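Local coordinates for protein fatty acid amide hydrolase (Candida albicans, PDB 6KVR) that probably hydrolyses amides of monocarboxylic acids, fatty acid amides among them, to the free acid and ammonia, as a member of the amidase signature family, at residues Lys44-Glu49 / Ala106-Ala111; Leu113-Gln116 / Cys120-Glu123. All blocks are in the same frame, centred on the assembly; numbering follows the deposited sequence.

Contact 1: Lys44-Glu49 / Ala106-Ala111; sequences KNYTIE and AFAHRA
An offset stack of two rings, Tyr46 on His109, seats the 3-10 turn at the start of 44-49 against helix 100-118. The turn is closed by the backbone bond from Thr47 N to Lys44 O, and it delivers Tyr46 with its CA-CB bond pointing at the helix. The two ring planes are nearly parallel, 10° apart, with centroids separated by 4.7 Å, so the overlap is partial. Tyr46 CD1 lies over one face of the imidazole, toward its rim, and comes within 3.7 Å of His109 CG. The phenol ring is in turn covered by the root of the histidine: His109 CB stands almost straight above its centre, 3.9 Å from the centroid, a CH-pi contact, while His109 CA sits over the same ring nearer the rim. Because CG of His109 is anti to the backbone N (chi1 -167°), the imidazole is laid along the tyrosine towards its backbone, and His109 CD2 ends 3.6 Å from Tyr46 O. At the CE2 rim of the phenol, on the side His109 occupies, Ala108 CB packs against Tyr46 CE2 at 4.0 Å. The contact is thus made by dispersion and stacking, and the polar end of the imidazole is served from outside: His109 ND1 is hydrogen-bonded to Glu78 OE2, which limits how the ring can turn and would probably favour a positively charged imidazole stacked on the phenol. The pair lies towards the periphery of the chain, about 23 Å from its centre. Tyr46 also touches Thr112 further along helix 100-118, and Leu74 packs on His109. The loop and helix 76-82 both pack on helix 100-118, and His109 touches both, through Tyr46 and Glu78.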
loop_
_atom_site.group_PDB
_atom_site.type_symbol
_atom_site.label_atom_id
_atom_site.label_comp_id
_atom_site.label_asym_id
_atom_site.label_seq_id
_atom_site.Cartn_x
_atom_site.Cartn_y
_atom_site.Cartn_z
ATOM N N LYS A 44 7.088 46.139 4.152
ATOM C CA LYS A 44 6.297 47.181 4.808
ATOM C C LYS A 44 5.250 47.782 3.872
ATOM O O LYS A 44 4.133 48.092 4.299
ATOM C CB LYS A 44 7.201 48.275 5.359
ATOM C CG LYS A 44 6.703 48.792 6.708
ATOM C CD LYS A 44 6.793 50.302 6.808
ATOM C CE LYS A 44 5.934 50.833 7.949
ATOM N NZ LYS A 44 5.774 52.320 7.857
ATOM N N ASN A 45 5.580 47.942 2.592
ATOM C CA ASN A 45 4.593 48.479 1.657
ATOM C C ASN A 45 3.358 47.591 1.554
ATOM O O ASN A 45 2.281 48.076 1.192
ATOM C CB ASN A 45 5.231 48.674 0.280
ATOM C CG ASN A 45 6.213 47.565 -0.074
ATOM O OD1 ASN A 45 7.096 47.220 0.730
ATOM N ND2 ASN A 45 6.065 46.997 -1.283
ATOM N N TYR A 46 3.483 46.297 1.867
ATOM C CA TYR A 46 2.348 45.381 1.841
ATOM C C TYR A 46 1.632 45.293 3.181
ATOM O O TYR A 46 0.600 44.617 3.276
ATOM C CB TYR A 46 2.794 43.981 1.414
ATOM C CG TYR A 46 3.167 43.865 -0.038
ATOM C CD1 TYR A 46 2.889 44.893 -0.941
ATOM C CD2 TYR A 46 3.806 42.726 -0.514
ATOM C CE1 TYR A 46 3.240 44.784 -2.280
ATOM C CE2 TYR A 46 4.155 42.606 -1.852
ATOM C CZ TYR A 46 3.867 43.632 -2.730
ATOM O OH TYR A 46 4.216 43.499 -4.059
ATOM N N THR A 47 2.157 45.952 4.210
ATOM C CA THR A 47 1.587 45.906 5.543
ATOM C C THR A 47 0.617 47.077 5.721
ATOM O O THR A 47 0.446 47.925 4.840
ATOM C CB THR A 47 2.706 45.912 6.595
ATOM O OG1 THR A 47 2.241 45.271 7.789
ATOM C CG2 THR A 47 3.151 47.339 6.943
ATOM N N ILE A 48 -0.013 47.124 6.891
ATOM C CA ILE A 48 -1.076 48.079 7.170
ATOM C C ILE A 48 -1.080 48.383 8.663
ATOM O O ILE A 48 -0.517 47.638 9.469
ATOM C CB ILE A 48 -2.423 47.515 6.640
ATOM C CG1 ILE A 48 -2.621 47.946 5.181
ATOM C CG2 ILE A 48 -3.621 47.781 7.572
ATOM C CD1 ILE A 48 -3.880 47.465 4.586
ATOM N N GLU A 49 -1.653 49.532 9.023
ATOM C CA GLU A 49 -1.887 49.882 10.420
ATOM C C GLU A 49 -3.202 49.241 10.857
ATOM O O GLU A 49 -4.265 49.541 10.293
ATOM C CB GLU A 49 -1.927 51.400 10.596
ATOM C CG GLU A 49 -0.577 51.997 10.966
ATOM C CD GLU A 49 -0.426 53.476 10.595
ATOM O OE1 GLU A 49 -1.382 54.273 10.779
ATOM O OE2 GLU A 49 0.668 53.832 10.104
ATOM N N ALA A 106 0.212 40.450 -6.579
ATOM C CA ALA A 106 -1.097 40.524 -5.942
ATOM C C ALA A 106 -1.191 39.526 -4.796
ATOM O O ALA A 106 -1.494 39.899 -3.656
ATOM C CB ALA A 106 -2.201 40.285 -6.967
ATOM N N PHE A 107 -0.888 38.252 -5.078
ATOM C CA PHE A 107 -0.929 37.228 -4.043
ATOM C C PHE A 107 0.063 37.527 -2.926
ATOM O O PHE A 107 -0.248 37.342 -1.742
ATOM C CB PHE A 107 -0.660 35.854 -4.666
ATOM C CG PHE A 107 -1.860 35.262 -5.334
ATOM C CD1 PHE A 107 -2.867 34.681 -4.580
ATOM C CD2 PHE A 107 -1.994 35.303 -6.716
ATOM C CE1 PHE A 107 -3.978 34.152 -5.187
ATOM C CE2 PHE A 107 -3.106 34.778 -7.332
ATOM C CZ PHE A 107 -4.101 34.193 -6.569
ATOM N N ALA A 108 1.253 38.013 -3.279
ATOM C CA ALA A 108 2.245 38.345 -2.262
ATOM C C ALA A 108 1.719 39.419 -1.311
ATOM O O ALA A 108 1.879 39.320 -0.083
ATOM C CB ALA A 108 3.541 38.806 -2.934
ATOM N N HIS A 109 1.111 40.473 -1.874
ATOM C CA HIS A 109 0.436 41.482 -1.068
ATOM C C HIS A 109 -0.645 40.846 -0.197
ATOM O O HIS A 109 -0.675 41.048 1.023
ATOM C CB HIS A 109 -0.161 42.547 -2.002
ATOM C CG HIS A 109 -0.625 43.794 -1.310
ATOM N ND1 HIS A 109 -0.993 44.929 -2.003
ATOM C CD2 HIS A 109 -0.794 44.083 0.004
ATOM C CE1 HIS A 109 -1.361 45.865 -1.145
ATOM N NE2 HIS A 109 -1.245 45.379 0.078
ATOM N N ARG A 110 -1.531 40.049 -0.805
ATOM C CA ARG A 110 -2.629 39.469 -0.038
ATOM C C ARG A 110 -2.122 38.509 1.038
ATOM O O ARG A 110 -2.738 38.405 2.107
ATOM C CB ARG A 110 -3.619 38.776 -0.980
ATOM C CG ARG A 110 -5.012 38.549 -0.372
ATOM C CD ARG A 110 -6.098 38.309 -1.435
ATOM N NE ARG A 110 -7.326 37.772 -0.850
ATOM C CZ ARG A 110 -8.507 37.723 -1.460
ATOM N NH1 ARG A 110 -8.677 38.192 -2.687
ATOM N NH2 ARG A 110 -9.548 37.197 -0.821
ATOM N N ALA A 111 -0.984 37.835 0.795
ATOM C CA ALA A 111 -0.435 36.913 1.791
ATOM C C ALA A 111 0.176 37.665 2.965
ATOM O O ALA A 111 0.101 37.200 4.110
ATOM C CB ALA A 111 0.599 35.982 1.147
#

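Contact 2: Leu113-Gln116 / Cys120-Glu123; sequences LAHQ and CAME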
loop_
_atom_site.group_PDB
_atom_site.type_symbol
_atom_site.label_atom_id
_atom_site.label_comp_id
_atom_site.label_asym_id
_atom_site.label_seq_id
_atom_site.Cartn_x
_atom_site.Cartn_y
_atom_site.Cartn_z
ATOM N N LEU A 113 -0.889 40.580 4.119
ATOM C CA LEU A 113 -2.065 40.934 4.905
ATOM C C LEU A 113 -2.562 39.733 5.707
ATOM O O LEU A 113 -2.796 39.838 6.918
ATOM C CB LEU A 113 -3.155 41.493 3.985
ATOM C CG LEU A 113 -2.760 42.853 3.380
ATOM C CD1 LEU A 113 -3.658 43.225 2.201
ATOM C CD2 LEU A 113 -2.717 43.969 4.434
ATOM N N ALA A 114 -2.667 38.564 5.058
ATOM C CA ALA A 114 -3.081 37.349 5.765
ATOM C C ALA A 114 -2.234 37.105 7.018
ATOM O O ALA A 114 -2.770 36.871 8.111
ATOM C CB ALA A 114 -3.009 36.144 4.825
ATOM N N HIS A 115 -0.903 37.180 6.881
ATOM C CA HIS A 115 -0.022 36.983 8.032
ATOM C C HIS A 115 -0.246 38.034 9.114
ATOM O O HIS A 115 -0.234 37.714 10.308
ATOM C CB HIS A 115 1.447 37.006 7.606
ATOM C CG HIS A 115 2.391 36.785 8.749
ATOM N ND1 HIS A 115 2.446 35.597 9.448
ATOM C CD2 HIS A 115 3.282 37.608 9.346
ATOM C CE1 HIS A 115 3.353 35.686 10.403
ATOM N NE2 HIS A 115 3.872 36.900 10.369
ATOM N N GLN A 116 -0.412 39.300 8.719
ATOM C CA GLN A 116 -0.572 40.372 9.702
ATOM C C GLN A 116 -1.808 40.158 10.569
ATOM O O GLN A 116 -1.805 40.493 11.758
ATOM C CB GLN A 116 -0.641 41.726 8.989
ATOM C CG GLN A 116 0.101 42.823 9.715
ATOM C CD GLN A 116 -0.334 44.216 9.284
ATOM O OE1 GLN A 116 -0.786 44.423 8.158
ATOM N NE2 GLN A 116 -0.213 45.171 10.194
ATOM N N CYS A 120 -0.260 33.314 10.052
ATOM C CA CYS A 120 -0.242 32.052 9.332
ATOM C C CYS A 120 1.117 31.665 8.737
ATOM O O CYS A 120 1.280 30.504 8.346
ATOM C CB CYS A 120 -1.287 32.093 8.212
ATOM S SG CYS A 120 -0.987 33.423 7.033
ATOM N N ALA A 121 2.095 32.571 8.660
ATOM C CA ALA A 121 3.392 32.250 8.065
ATOM C C ALA A 121 4.432 31.892 9.130
ATOM O O ALA A 121 4.427 32.454 10.231
ATOM C CB ALA A 121 3.908 33.418 7.218
HETATM N N MSE A 122 5.327 30.949 8.794
HETATM C CA MSE A 122 6.536 30.702 9.598
HETATM C C MSE A 122 7.787 31.247 8.919
HETATM O O MSE A 122 8.790 31.536 9.577
HETATM C CB MSE A 122 6.761 29.205 9.874
HETATM C CG MSE A 122 5.546 28.438 10.314
HETATM SE SE MSE A 122 5.943 27.003 11.629
HETATM C CE MSE A 122 7.062 28.154 12.714
ATOM N N GLU A 123 7.727 31.339 7.591
ATOM C CA GLU A 123 8.826 31.829 6.780
ATOM C C GLU A 123 8.229 32.587 5.608
ATOM O O GLU A 123 7.250 32.143 5.001
ATOM C CB GLU A 123 9.729 30.691 6.274
ATOM C CG GLU A 123 10.851 30.282 7.239
ATOM C CD GLU A 123 11.998 29.513 6.556
ATOM O OE1 GLU A 123 13.085 29.362 7.175
ATOM O OE2 GLU A 123 11.805 29.054 5.405
#
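With CG anti to the backbone N (chi1 -179°), His115 swings its imidazole off helix 100-118 towards the chain that has just left it, and the turn about its CB-CG bond brings ND1 to Ala121. There Ala121 N donates a hydrogen bond to His115 ND1, 3.1 Å long and fairly straight at 155°. The donor lies near the ring's edge but tilted 23° out of its plane. Accepting at ND1 implies that this nitrogen carries no proton. The methyl of Ala121 packs beside the bond, its CB 3.4 Å from His115 ND1, and His115 CE1 comes equally near to Ala121 O. Cys120 makes the second part of the contact: its SG, set between the backbone N and the carbonyl carbon, rests against the helix backbone, 3.8 Å from His115 CA, and touches Ala114 CB at 4.0 Å. All four residues are buried; Ala239 and Ile240 of helix 235-243 pack on Cys120, while Leu38 of helix 20-40 touches His115. Just beyond, Met122, a selenomethionine, and Glu123 both pair with Arg200 of strand 199-201 in a classic beta bulge. The whole is a helix-to-strand connection, folded back on the last turns of helix 100-118 as the chain enters strand 123-124, outermost in the chain's mixed sheet, in this amidase fold.

Contact 1 and contact 2 follow one another in series along the chain, their centres about 10 Å apart on the same side of the chain's centre. Both are built on helix 100-118: the first uses its middle, the second its last turns. They also meet directly. Gln116 NE2 probably bonds to Ile48 O at 2.6 Å, and Leu113 CD2 packs on Ile48 CD1. One helix therefore joins the N-terminal loop, near the periphery, to the outermost strand of the chain's mixed sheet. Contact 2 is the deeper of the two, with the Cys120 side chain about 11 Å from that of Lys158, a predicted charge-relay residue; contact 1 lies away from the predicted sites.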